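Local coordinates for probable transcriptional regulator, TetR family protein (Rhodococcus sp., PDB 3BJB) that probably binds cis-regulatory DNA through an N-terminal helix-turn-helix domain and regulates transcription, at residues Arg23-Arg26 and Met27-Ala31; Ile32-Ala35 and Thr36-Glu39; His68-Val71 and Ala72-Val75; Leu111-Pro114 and Ala115-Thr118. One frame throughout, in Å; residues are numbered along the deposited sequence.

Contact 1 of 4, residues Arg23-Arg26 and Met27-Ala31; sequences RHVR and MLEAA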
ATOM      1  N   ARG B  23      17.686 -25.513  -6.802  1.00 70.15           N
ATOM      2  CA  ARG B  23      18.482 -24.315  -6.600  1.00 68.11           C
ATOM      3  C   ARG B  23      17.541 -23.133  -6.357  1.00 67.60           C
ATOM      4  O   ARG B  23      17.690 -22.398  -5.376  1.00 67.64           O
ATOM      5  CB  ARG B  23      19.347 -24.051  -7.830  1.00 67.10           C
ATOM      6  CG  ARG B  23      20.491 -23.106  -7.574  1.00 66.42           C
ATOM      7  CD  ARG B  23      21.055 -22.519  -8.860  1.00 65.99           C
ATOM      8  NE  ARG B  23      21.911 -23.460  -9.574  1.00 65.88           N
ATOM      9  CZ  ARG B  23      23.206 -23.647  -9.333  1.00 65.75           C
ATOM     10  NH1 ARG B  23      23.827 -22.954  -8.383  1.00 65.01           N
ATOM     11  NH2 ARG B  23      23.885 -24.535 -10.060  1.00 65.82           N
ATOM     12  N   HIS B  24      16.560 -22.972  -7.244  1.00 66.41           N
ATOM     13  CA  HIS B  24      15.580 -21.912  -7.120  1.00 65.14           C
ATOM     14  C   HIS B  24      14.828 -21.982  -5.796  1.00 64.40           C
ATOM     15  O   HIS B  24      14.634 -20.945  -5.132  1.00 64.25           O
ATOM     16  CB  HIS B  24      14.602 -21.922  -8.288  1.00 65.82           C
ATOM     17  CG  HIS B  24      13.978 -20.590  -8.554  1.00 66.88           C
ATOM     18  ND1 HIS B  24      14.404 -19.757  -9.569  1.00 67.20           N
ATOM     19  CD2 HIS B  24      12.974 -19.932  -7.922  1.00 66.95           C
ATOM     20  CE1 HIS B  24      13.682 -18.648  -9.556  1.00 67.31           C
ATOM     21  NE2 HIS B  24      12.810 -18.728  -8.565  1.00 67.02           N
ATOM     22  N   VAL B  25      14.431 -23.189  -5.399  1.00 62.86           N
ATOM     23  CA  VAL B  25      13.679 -23.378  -4.151  1.00 62.80           C
ATOM     24  C   VAL B  25      14.428 -22.916  -2.890  1.00 62.72           C
ATOM     25  O   VAL B  25      13.856 -22.166  -2.094  1.00 62.22           O
ATOM     26  CB  VAL B  25      13.149 -24.833  -3.980  1.00 62.81           C
ATOM     27  CG1 VAL B  25      12.976 -25.209  -2.494  1.00 62.17           C
ATOM     28  CG2 VAL B  25      11.840 -25.018  -4.743  1.00 62.74           C
ATOM     29  N   ARG B  26      15.683 -23.357  -2.712  1.00 61.92           N
ATOM     30  CA  ARG B  26      16.487 -23.000  -1.521  1.00 62.13           C
ATOM     31  C   ARG B  26      16.727 -21.493  -1.367  1.00 61.65           C
ATOM     32  O   ARG B  26      16.874 -20.976  -0.247  1.00 60.97           O
ATOM     33  CB  ARG B  26      17.839 -23.720  -1.530  1.00 62.62           C
ATOM     34  CG  ARG B  26      17.716 -25.202  -1.368  1.00 63.16           C
ATOM     35  CD  ARG B  26      18.983 -25.839  -0.837  1.00 63.83           C
ATOM     36  NE  ARG B  26      18.841 -27.302  -0.878  1.00 64.42           N
ATOM     37  CZ  ARG B  26      19.497 -28.104  -1.719  1.00 64.33           C
ATOM     38  NH1 ARG B  26      20.378 -27.585  -2.574  1.00 64.17           N
ATOM     39  NH2 ARG B  26      19.281 -29.421  -1.691  1.00 63.69           N
HETATM   40  N   MSE B  27      16.795 -20.811  -2.509  1.00 61.39           N
HETATM   41  CA  MSE B  27      16.963 -19.369  -2.562  1.00 60.63           C
HETATM   42  C   MSE B  27      15.766 -18.717  -1.920  1.00 60.42           C
HETATM   43  O   MSE B  27      15.936 -17.974  -0.963  1.00 59.63           O
HETATM   44  CB  MSE B  27      17.194 -18.894  -4.000  1.00 60.62           C
HETATM   45  CG  MSE B  27      18.534 -19.392  -4.551  1.00 60.60           C
HETATM   46 SE   MSE B  27      19.223 -18.493  -6.147  0.80 60.64          SE
HETATM   47  CE  MSE B  27      18.751 -19.866  -7.494  1.00 60.61           C
ATOM     48  N   LEU B  28      14.570 -19.044  -2.429  1.00 60.79           N
ATOM     49  CA  LEU B  28      13.270 -18.636  -1.856  1.00 60.46           C
ATOM     50  C   LEU B  28      13.102 -19.023  -0.382  1.00 61.32           C
ATOM     51  O   LEU B  28      12.661 -18.199   0.456  1.00 61.17           O
ATOM     52  CB  LEU B  28      12.127 -19.233  -2.672  1.00 59.85           C
ATOM     53  CG  LEU B  28      11.623 -18.532  -3.946  1.00 60.58           C
ATOM     54  CD1 LEU B  28      12.667 -17.682  -4.638  1.00 60.22           C
ATOM     55  CD2 LEU B  28      11.018 -19.526  -4.940  1.00 60.47           C
ATOM     56  N   GLU B  29      13.471 -20.269  -0.079  1.00 61.37           N
ATOM     57  CA  GLU B  29      13.440 -20.812   1.271  1.00 61.70           C
ATOM     58  C   GLU B  29      14.140 -19.858   2.219  1.00 60.69           C
ATOM     59  O   GLU B  29      13.513 -19.300   3.146  1.00 60.55           O
ATOM     60  CB  GLU B  29      14.161 -22.156   1.303  1.00 64.15           C
ATOM     61  CG  GLU B  29      13.478 -23.245   2.123  1.00 66.33           C
ATOM     62  CD  GLU B  29      12.206 -23.740   1.464  1.00 67.32           C
ATOM     63  OE1 GLU B  29      12.108 -24.958   1.213  1.00 67.34           O
ATOM     64  OE2 GLU B  29      11.311 -22.904   1.185  1.00 68.11           O
ATOM     65  N   ALA B  30      15.426 -19.650   1.943  1.00 58.29           N
ATOM     66  CA  ALA B  30      16.316 -18.860   2.780  1.00 57.05           C
ATOM     67  C   ALA B  30      15.861 -17.423   2.914  1.00 56.77           C
ATOM     68  O   ALA B  30      15.991 -16.826   3.987  1.00 56.49           O
ATOM     69  CB  ALA B  30      17.712 -18.897   2.228  1.00 57.73           C
ATOM     70  N   ALA B  31      15.335 -16.870   1.822  1.00 56.55           N
ATOM     71  CA  ALA B  31      14.840 -15.516   1.807  1.00 55.89           C
ATOM     72  C   ALA B  31      13.735 -15.428   2.857  1.00 57.31           C
ATOM     73  O   ALA B  31      13.789 -14.538   3.747  1.00 56.90           O
ATOM     74  CB  ALA B  31      14.367 -15.140   0.443  1.00 55.22           C
TER
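Glu29 N donates to Val25 O at 2.8 Å, the shortest of four successive i to i+4 backbone bonds here, and Ala30 N follows with a bond of 2.9 Å to Arg26 O. The two preceding bonds are weak: Leu28 N lies 3.3 Å from His24 O, although its N-H points almost straight at the oxygen (177°), and Met27 N reaches Arg23 O at longer range still. This unbroken ladder belongs to helix 22-37, the first helix of the TetR-type DNA-binding domain, whose predicted helix-turn-helix follows it in the chain. One turn apart, Leu28 brings CD2 to the edge of the His24 ring, near its plane, 3.6 Å from CD2 of the imidazole. The ring also meets Phe63, with the two planes inclined at about 65°, and Leu28 touches the same phenylalanine. Shortening Leu28 to an alanine is likely to open a gap beside the imidazole edge and Phe63, giving the His24 ring more freedom to turn. Met27, a selenomethionine, has CG beside its own backbone N (chi1 -67°), and the bend at chi3 returns CE to within 3.7 Å of Arg23 CG. The buried Met27 side chain also packs on Ala52, Leu59 and Phe63.

Contact 2 of 4, residues Ile32-Ala35 and Thr36-Glu39; sequences IELA and TEKE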
ATOM      1  N   ILE B  32      12.812 -16.403   2.807  1.00 57.70           N
ATOM      2  CA  ILE B  32      11.694 -16.510   3.758  1.00 58.59           C
ATOM      3  C   ILE B  32      12.113 -16.530   5.248  1.00 60.31           C
ATOM      4  O   ILE B  32      11.557 -15.758   6.048  1.00 61.56           O
ATOM      5  CB  ILE B  32      10.745 -17.695   3.414  1.00 58.72           C
ATOM      6  CG1 ILE B  32       9.972 -17.396   2.130  1.00 57.66           C
ATOM      7  CG2 ILE B  32       9.761 -17.991   4.571  1.00 58.06           C
ATOM      8  CD1 ILE B  32       9.553 -18.634   1.391  1.00 59.07           C
ATOM      9  N   GLU B  33      13.084 -17.371   5.606  1.00 60.52           N
ATOM     10  CA  GLU B  33      13.648 -17.406   6.967  1.00 62.28           C
ATOM     11  C   GLU B  33      14.284 -16.097   7.412  1.00 62.94           C
ATOM     12  O   GLU B  33      14.162 -15.698   8.575  1.00 63.85           O
ATOM     13  CB  GLU B  33      14.759 -18.451   7.107  1.00 63.27           C
ATOM     14  CG  GLU B  33      14.719 -19.606   6.155  1.00 64.31           C
ATOM     15  CD  GLU B  33      15.409 -20.803   6.749  1.00 65.94           C
ATOM     16  OE1 GLU B  33      16.651 -20.930   6.579  1.00 67.14           O
ATOM     17  OE2 GLU B  33      14.715 -21.596   7.423  1.00 65.93           O
ATOM     18  N   LEU B  34      15.001 -15.438   6.513  1.00 62.36           N
ATOM     19  CA  LEU B  34      15.629 -14.187   6.918  1.00 62.55           C
ATOM     20  C   LEU B  34      14.615 -13.076   7.124  1.00 62.66           C
ATOM     21  O   LEU B  34      14.690 -12.331   8.103  1.00 63.12           O
ATOM     22  CB  LEU B  34      16.771 -13.808   5.988  1.00 61.76           C
ATOM     23  CG  LEU B  34      17.979 -14.638   6.446  1.00 61.99           C
ATOM     24  CD1 LEU B  34      18.614 -15.536   5.341  1.00 61.57           C
ATOM     25  CD2 LEU B  34      18.986 -13.730   7.128  1.00 62.02           C
ATOM     26  N   ALA B  35      13.634 -12.997   6.236  1.00 63.32           N
ATOM     27  CA  ALA B  35      12.591 -12.007   6.382  1.00 63.89           C
ATOM     28  C   ALA B  35      11.734 -12.382   7.565  1.00 64.91           C
ATOM     29  O   ALA B  35      11.081 -11.513   8.125  1.00 64.18           O
ATOM     30  CB  ALA B  35      11.763 -11.908   5.132  1.00 64.72           C
ATOM     31  N   THR B  36      11.740 -13.668   7.953  1.00 66.49           N
ATOM     32  CA  THR B  36      11.011 -14.103   9.150  1.00 68.11           C
ATOM     33  C   THR B  36      11.743 -13.686  10.426  1.00 69.79           C
ATOM     34  O   THR B  36      11.105 -13.410  11.449  1.00 72.10           O
ATOM     35  CB  THR B  36      10.644 -15.619   9.154  1.00 68.16           C
ATOM     36  OG1 THR B  36       9.566 -15.847   8.238  1.00 67.64           O
ATOM     37  CG2 THR B  36      10.192 -16.096  10.537  1.00 67.28           C
ATOM     38  N   GLU B  37      13.061 -13.579  10.362  1.00 69.96           N
ATOM     39  CA  GLU B  37      13.842 -13.272  11.553  1.00 71.29           C
ATOM     40  C   GLU B  37      14.190 -11.783  11.722  1.00 70.82           C
ATOM     41  O   GLU B  37      14.546 -11.347  12.807  1.00 71.38           O
ATOM     42  CB  GLU B  37      15.107 -14.136  11.592  1.00 71.07           C
ATOM     43  CG  GLU B  37      14.814 -15.623  11.408  1.00 73.31           C
ATOM     44  CD  GLU B  37      16.022 -16.462  10.925  1.00 73.67           C
ATOM     45  OE1 GLU B  37      15.933 -17.713  10.990  1.00 74.35           O
ATOM     46  OE2 GLU B  37      17.052 -15.894  10.480  1.00 74.55           O
ATOM     47  N   LYS B  38      14.144 -11.001  10.655  1.00 70.19           N
ATOM     48  CA  LYS B  38      14.545  -9.599  10.777  1.00 69.00           C
ATOM     49  C   LYS B  38      13.712  -8.901   9.764  1.00 69.15           C
ATOM     50  O   LYS B  38      13.381  -9.497   8.745  1.00 69.16           O
ATOM     51  CB  LYS B  38      16.013  -9.376  10.418  1.00 68.18           C
ATOM     52  CG  LYS B  38      16.854 -10.637  10.283  1.00 68.42           C
ATOM     53  CD  LYS B  38      18.371 -10.400  10.130  1.00 68.35           C
ATOM     54  CE  LYS B  38      19.130 -11.745  10.413  1.00 68.91           C
ATOM     55  NZ  LYS B  38      20.637 -11.742  10.514  1.00 68.07           N
ATOM     56  N   GLU B  39      13.372  -7.651  10.051  1.00 68.90           N
ATOM     57  CA  GLU B  39      12.859  -6.702   9.062  1.00 69.16           C
ATOM     58  C   GLU B  39      13.662  -6.676   7.717  1.00 67.53           C
ATOM     59  O   GLU B  39      14.815  -7.177   7.634  1.00 65.18           O
ATOM     60  CB  GLU B  39      12.860  -5.324   9.701  1.00 71.00           C
ATOM     61  CG  GLU B  39      14.263  -4.984  10.168  1.00 75.55           C
ATOM     62  CD  GLU B  39      14.352  -3.665  10.891  1.00 78.33           C
ATOM     63  OE1 GLU B  39      13.903  -2.627  10.312  1.00 78.08           O
ATOM     64  OE2 GLU B  39      14.893  -3.689  12.042  1.00 80.11           O
TER
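Ile32 O is gripped twice by Thr36: the hydroxyl OG1 donates to it at 3.0 Å, and the backbone N approaches at 2.8 Å in a bond made weak by its 130° angle at the hydrogen. Thr36 OG1 sits beside its own backbone N (chi1 -74°), the rotation that turns the hydroxyl back over the preceding turn, and it reaches Ile32 O from above the carbonyl plane. Two residues on, Leu34 O accepts from Lys38 N at 2.9 Å and also takes a weak bond from Glu37 N. That same N-H makes a second weak bond to Glu33 O, so it is shared between two acceptors. Such divided bonding marks the C-terminal end of helix 22-37 in the TetR-type DNA-binding domain: Lys38 is the first residue to leave helical backbone angles, with phi near -150°. Its extended side chain runs alongside Leu34, pointing the same way, and CE of the lysine lies 3.8 Å from CD2 of the leucine. Ile32 and Ala35 pack against Leu116 and against helix 66-86. Glu33 and Glu37, one turn apart, keep Glu33 OE2 and Glu37 OE1 5.4 Å from each other. Arg51 forms a salt bridge with Glu37 OE2 and a long, weak ion pair with Glu33 OE1. Its guanidinium thus reaches both carboxylates and would be expected to offset part of the repulsion between them while joining the end of this helix to helix 45-51.

Contact 3 of 4, residues His68-Val71 and Ala72-Val75; sequences HLFV and AVMV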
ATOM      1  N   HIS B  68      13.494  -7.672  -6.202  1.00 62.11           N
ATOM      2  CA  HIS B  68      13.203  -8.770  -7.142  1.00 61.87           C
ATOM      3  C   HIS B  68      12.931 -10.058  -6.384  1.00 60.13           C
ATOM      4  O   HIS B  68      11.963 -10.769  -6.663  1.00 61.40           O
ATOM      5  CB  HIS B  68      14.378  -9.069  -8.099  1.00 63.55           C
ATOM      6  CG  HIS B  68      14.540  -8.095  -9.226  1.00 64.31           C
ATOM      7  ND1 HIS B  68      15.146  -6.864  -9.066  1.00 64.40           N
ATOM      8  CD2 HIS B  68      14.238  -8.202 -10.544  1.00 64.65           C
ATOM      9  CE1 HIS B  68      15.181  -6.242 -10.234  1.00 64.64           C
ATOM     10  NE2 HIS B  68      14.639  -7.032 -11.146  1.00 64.78           N
ATOM     11  N   LEU B  69      13.825 -10.380  -5.457  1.00 56.79           N
ATOM     12  CA  LEU B  69      13.740 -11.622  -4.723  1.00 53.70           C
ATOM     13  C   LEU B  69      12.429 -11.703  -3.955  1.00 53.86           C
ATOM     14  O   LEU B  69      11.683 -12.677  -4.110  1.00 53.53           O
ATOM     15  CB  LEU B  69      14.944 -11.790  -3.817  1.00 51.07           C
ATOM     16  CG  LEU B  69      14.898 -12.878  -2.768  1.00 50.52           C
ATOM     17  CD1 LEU B  69      15.026 -14.270  -3.423  1.00 50.62           C
ATOM     18  CD2 LEU B  69      16.043 -12.601  -1.791  1.00 49.90           C
ATOM     19  N   PHE B  70      12.109 -10.668  -3.171  1.00 53.23           N
ATOM     20  CA  PHE B  70      10.857 -10.698  -2.413  1.00 52.51           C
ATOM     21  C   PHE B  70       9.547 -10.612  -3.209  1.00 52.03           C
ATOM     22  O   PHE B  70       8.494 -11.020  -2.733  1.00 51.48           O
ATOM     23  CB  PHE B  70      10.916  -9.726  -1.262  1.00 53.27           C
ATOM     24  CG  PHE B  70      11.822 -10.169  -0.219  1.00 53.01           C
ATOM     25  CD1 PHE B  70      11.467 -11.215   0.608  1.00 52.09           C
ATOM     26  CD2 PHE B  70      13.075  -9.572  -0.072  1.00 54.02           C
ATOM     27  CE1 PHE B  70      12.350 -11.665   1.601  1.00 52.93           C
ATOM     28  CE2 PHE B  70      13.955 -10.010   0.920  1.00 53.33           C
ATOM     29  CZ  PHE B  70      13.592 -11.062   1.743  1.00 53.23           C
ATOM     30  N   VAL B  71       9.628 -10.132  -4.436  1.00 53.13           N
ATOM     31  CA  VAL B  71       8.513 -10.211  -5.357  1.00 54.08           C
ATOM     32  C   VAL B  71       8.324 -11.655  -5.796  1.00 54.49           C
ATOM     33  O   VAL B  71       7.207 -12.160  -5.809  1.00 54.10           O
ATOM     34  CB  VAL B  71       8.732  -9.301  -6.563  1.00 54.62           C
ATOM     35  CG1 VAL B  71       7.807  -9.708  -7.723  1.00 55.83           C
ATOM     36  CG2 VAL B  71       8.508  -7.846  -6.160  1.00 54.38           C
ATOM     37  N   ALA B  72       9.420 -12.330  -6.129  1.00 54.98           N
ATOM     38  CA  ALA B  72       9.380 -13.760  -6.434  1.00 54.90           C
ATOM     39  C   ALA B  72       8.931 -14.575  -5.217  1.00 56.67           C
ATOM     40  O   ALA B  72       8.285 -15.600  -5.389  1.00 57.63           O
ATOM     41  CB  ALA B  72      10.742 -14.253  -6.931  1.00 53.03           C
ATOM     42  N   VAL B  73       9.287 -14.148  -3.998  1.00 58.16           N
ATOM     43  CA  VAL B  73       8.839 -14.863  -2.787  1.00 59.61           C
ATOM     44  C   VAL B  73       7.331 -14.740  -2.687  1.00 61.78           C
ATOM     45  O   VAL B  73       6.658 -15.734  -2.492  1.00 62.91           O
ATOM     46  CB  VAL B  73       9.521 -14.386  -1.470  1.00 58.33           C
ATOM     47  CG1 VAL B  73       8.699 -14.774  -0.261  1.00 58.07           C
ATOM     48  CG2 VAL B  73      10.912 -14.970  -1.326  1.00 57.69           C
HETATM   49  N   MSE B  74       6.812 -13.523  -2.841  1.00 64.72           N
HETATM   50  CA  MSE B  74       5.376 -13.253  -2.895  1.00 67.18           C
HETATM   51  C   MSE B  74       4.602 -14.120  -3.936  1.00 67.04           C
HETATM   52  O   MSE B  74       3.582 -14.721  -3.619  1.00 66.40           O
HETATM   53  CB  MSE B  74       5.179 -11.771  -3.166  1.00 70.97           C
HETATM   54  CG  MSE B  74       3.759 -11.368  -3.453  1.00 76.73           C
HETATM   55 SE   MSE B  74       2.801 -10.745  -1.877  1.00 84.27          SE
HETATM   56  CE  MSE B  74       2.607 -12.435  -0.915  1.00 81.94           C
ATOM     57  N   VAL B  75       5.103 -14.180  -5.167  1.00 66.12           N
ATOM     58  CA  VAL B  75       4.514 -14.986  -6.242  1.00 65.08           C
ATOM     59  C   VAL B  75       4.441 -16.466  -5.864  1.00 65.95           C
ATOM     60  O   VAL B  75       3.390 -17.120  -6.063  1.00 66.39           O
ATOM     61  CB  VAL B  75       5.293 -14.777  -7.574  1.00 64.07           C
ATOM     62  CG1 VAL B  75       5.041 -15.893  -8.575  1.00 62.97           C
ATOM     63  CG2 VAL B  75       4.959 -13.422  -8.167  1.00 62.96           C
TER
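Residues His68-Val71 and Ala72-Val75 form consecutive turns of one alpha-helix, as four i to i+4 bonds show: Ala72 N to His68 O, Val73 N to Leu69 O, Met74 N to Phe70 O and Val75 N to Val71 O. The shortest, from Val73 N to Leu69 O, measures 2.8 Å; its donor lies in the carbonyl plane, but its N-H is bent to 143°. Met74 N instead approaches Phe70 O from 42° above the carbonyl plane, with a straighter N-H. This is part of helix 66-86, the long helix that in TetR-family proteins leads from the DNA-binding domain into the C-terminal domain. The neighbours of the buried side chains bear this out. Leu69, Phe70 and Val73 pack on Ala31, Ile32 and Ala35 of helix 22-37, while Met74 meets Met120 and Thr124 and, like Val75, Val138 of helix 134-150. Met74, a selenomethionine, starts with CG turned away from its backbone N (chi1 171°) and then bends at chi2 and chi3, carrying SE and CE off from the preceding turn. At the first turn, His68 directs ND1 to a hydrogen bond with Ser65 OG, which probably limits the rotation of the imidazole. Between the two segments, side-chain contact is sparse: Val73 CG2, beside its own backbone N, comes obliquely to the Phe70 ring and stops 4.3 Å from CD1.

Contact 4 of 4, residues Leu111-Pro114 and Ala115-Thr118; sequences LRRP and ALST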
ATOM      1  N   LEU B 111      -0.970 -12.215   8.095  1.00 60.74           N
ATOM      2  CA  LEU B 111      -0.934 -11.666   9.446  1.00 60.03           C
ATOM      3  C   LEU B 111      -0.282 -12.609  10.443  1.00 62.60           C
ATOM      4  O   LEU B 111       0.128 -12.158  11.492  1.00 63.60           O
ATOM      5  CB  LEU B 111      -2.322 -11.319   9.897  1.00 58.94           C
ATOM      6  CG  LEU B 111      -2.923  -9.909   9.831  1.00 59.75           C
ATOM      7  CD1 LEU B 111      -2.187  -8.833   9.011  1.00 59.01           C
ATOM      8  CD2 LEU B 111      -4.299 -10.083   9.300  1.00 60.21           C
ATOM      9  N   ARG B 112      -0.156 -13.898  10.110  1.00 65.26           N
ATOM     10  CA  ARG B 112       0.500 -14.877  10.993  1.00 68.15           C
ATOM     11  C   ARG B 112       2.035 -14.784  11.001  1.00 67.35           C
ATOM     12  O   ARG B 112       2.677 -15.292  11.908  1.00 66.67           O
ATOM     13  CB  ARG B 112       0.133 -16.313  10.600  1.00 69.60           C
ATOM     14  CG  ARG B 112      -1.306 -16.782  10.891  1.00 71.72           C
ATOM     15  CD  ARG B 112      -1.358 -18.339  11.067  1.00 73.13           C
ATOM     16  NE  ARG B 112      -1.526 -19.149   9.844  1.00 76.51           N
ATOM     17  CZ  ARG B 112      -0.530 -19.615   9.063  1.00 78.57           C
ATOM     18  NH1 ARG B 112       0.770 -19.355   9.347  1.00 78.24           N
ATOM     19  NH2 ARG B 112      -0.837 -20.351   7.975  1.00 78.16           N
ATOM     20  N   ARG B 113       2.620 -14.208   9.954  1.00 67.61           N
ATOM     21  CA  ARG B 113       4.048 -13.896   9.916  1.00 66.27           C
ATOM     22  C   ARG B 113       4.162 -12.468   9.437  1.00 65.11           C
ATOM     23  O   ARG B 113       4.289 -12.226   8.221  1.00 64.26           O
ATOM     24  CB  ARG B 113       4.831 -14.833   8.998  1.00 67.83           C
ATOM     25  CG  ARG B 113       4.623 -16.311   9.313  1.00 70.03           C
ATOM     26  CD  ARG B 113       4.277 -17.058   8.038  1.00 71.23           C
ATOM     27  NE  ARG B 113       5.432 -17.778   7.515  1.00 72.11           N
ATOM     28  CZ  ARG B 113       5.499 -18.285   6.291  1.00 72.75           C
ATOM     29  NH1 ARG B 113       4.481 -18.123   5.443  1.00 72.50           N
ATOM     30  NH2 ARG B 113       6.596 -18.937   5.910  1.00 72.77           N
ATOM     31  N   PRO B 114       4.100 -11.511  10.396  1.00 63.55           N
ATOM     32  CA  PRO B 114       3.997 -10.113  10.045  1.00 62.11           C
ATOM     33  C   PRO B 114       5.278  -9.711   9.400  1.00 61.39           C
ATOM     34  O   PRO B 114       5.277  -9.023   8.361  1.00 63.04           O
ATOM     35  CB  PRO B 114       3.837  -9.406  11.408  1.00 62.91           C
ATOM     36  CG  PRO B 114       3.417 -10.501  12.365  1.00 64.07           C
ATOM     37  CD  PRO B 114       4.135 -11.701  11.860  1.00 63.57           C
ATOM     38  N   ALA B 115       6.379 -10.167   9.972  1.00 60.14           N
ATOM     39  CA  ALA B 115       7.662  -9.668   9.551  1.00 59.43           C
ATOM     40  C   ALA B 115       7.896 -10.021   8.067  1.00 58.64           C
ATOM     41  O   ALA B 115       8.136  -9.131   7.250  1.00 59.02           O
ATOM     42  CB  ALA B 115       8.778 -10.170  10.496  1.00 61.39           C
ATOM     43  N   LEU B 116       7.729 -11.297   7.717  1.00 57.41           N
ATOM     44  CA  LEU B 116       7.764 -11.766   6.306  1.00 55.54           C
ATOM     45  C   LEU B 116       6.777 -11.082   5.372  1.00 53.19           C
ATOM     46  O   LEU B 116       7.125 -10.673   4.281  1.00 52.68           O
ATOM     47  CB  LEU B 116       7.486 -13.263   6.249  1.00 55.04           C
ATOM     48  CG  LEU B 116       7.379 -13.917   4.874  1.00 56.27           C
ATOM     49  CD1 LEU B 116       8.703 -13.811   4.113  1.00 54.86           C
ATOM     50  CD2 LEU B 116       6.947 -15.401   5.059  1.00 56.37           C
ATOM     51  N   SER B 117       5.533 -11.001   5.797  1.00 52.71           N
ATOM     52  CA  SER B 117       4.502 -10.287   5.039  1.00 52.99           C
ATOM     53  C   SER B 117       4.817  -8.828   4.747  1.00 54.64           C
ATOM     54  O   SER B 117       4.670  -8.363   3.614  1.00 54.73           O
ATOM     55  CB  SER B 117       3.176 -10.406   5.779  1.00 52.82           C
ATOM     56  OG  SER B 117       2.815 -11.789   5.769  1.00 53.00           O
ATOM     57  N   THR B 118       5.285  -8.116   5.761  1.00 55.10           N
ATOM     58  CA  THR B 118       5.754  -6.779   5.582  1.00 56.50           C
ATOM     59  C   THR B 118       6.827  -6.711   4.511  1.00 58.97           C
ATOM     60  O   THR B 118       6.749  -5.851   3.616  1.00 63.35           O
ATOM     61  CB  THR B 118       6.300  -6.300   6.898  1.00 58.35           C
ATOM     62  OG1 THR B 118       5.273  -6.442   7.890  1.00 59.59           O
ATOM     63  CG2 THR B 118       6.772  -4.903   6.823  1.00 57.39           C
TER
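Thr118 returns both its hydroxyl and its backbone N-H to Pro114 O, OG1 at 2.6 Å and N at 2.8 Å. Its chi1 of -56° sets OG1 beside the backbone N; the hydroxyl comes from above the carbonyl plane, whereas the N-H bond is almost straight (172°). A valine at Thr118 would probably cost Pro114 O its second donor, leaving the carbonyl to the backbone N-H alone. Ser117 adopts a similar rotation (chi1 -65°), which places OG 2.9 Å from Arg113 O; OG is hydrogen-bonded to Leu110 O, and whether its one proton also serves Arg113 O is not settled. The N-H of Ser117 bonds to Arg113 O independently of that choice, at 3.0 Å. Arg113 is the N-cap residue of helix 114-126, and Pro114 opens its first turn. The arginine chain bends at chi2 and chi3, laying its guanidinium against Leu116: CD2 of the leucine sits over the centre of one face, 3.5 Å from CZ. Both Arg113 and Leu116 touch Ile32 of helix 22-37. The methyl group thus meets the guanidinium on its face, which is consistent with Arg113 NH1 keeping a weak hydrogen bond to Gln77 OE1.

All four contacts are local and in series along the chain; none closes a long loop, nests within another or crosses it. Contacts 1 and 2 are successive parts of helix 22-37, their centres 13 Å apart. Contact 3 comes next, on helix 66-86, and touches both: Ala31 CB meets Leu69 CD2 at 3.8 Å, and Ala35 CB meets Phe70 CE1 at 3.6 Å. Contact 4 starts helix 114-126 in the C-terminal domain and touches contact 2, where Ala35 CB lies 3.7 Å from Leu116 CD1. It does not touch contact 1 or 3. Contact 2 therefore packs on contact 3 within the DNA-binding part and on contact 4 in the C-terminal domain.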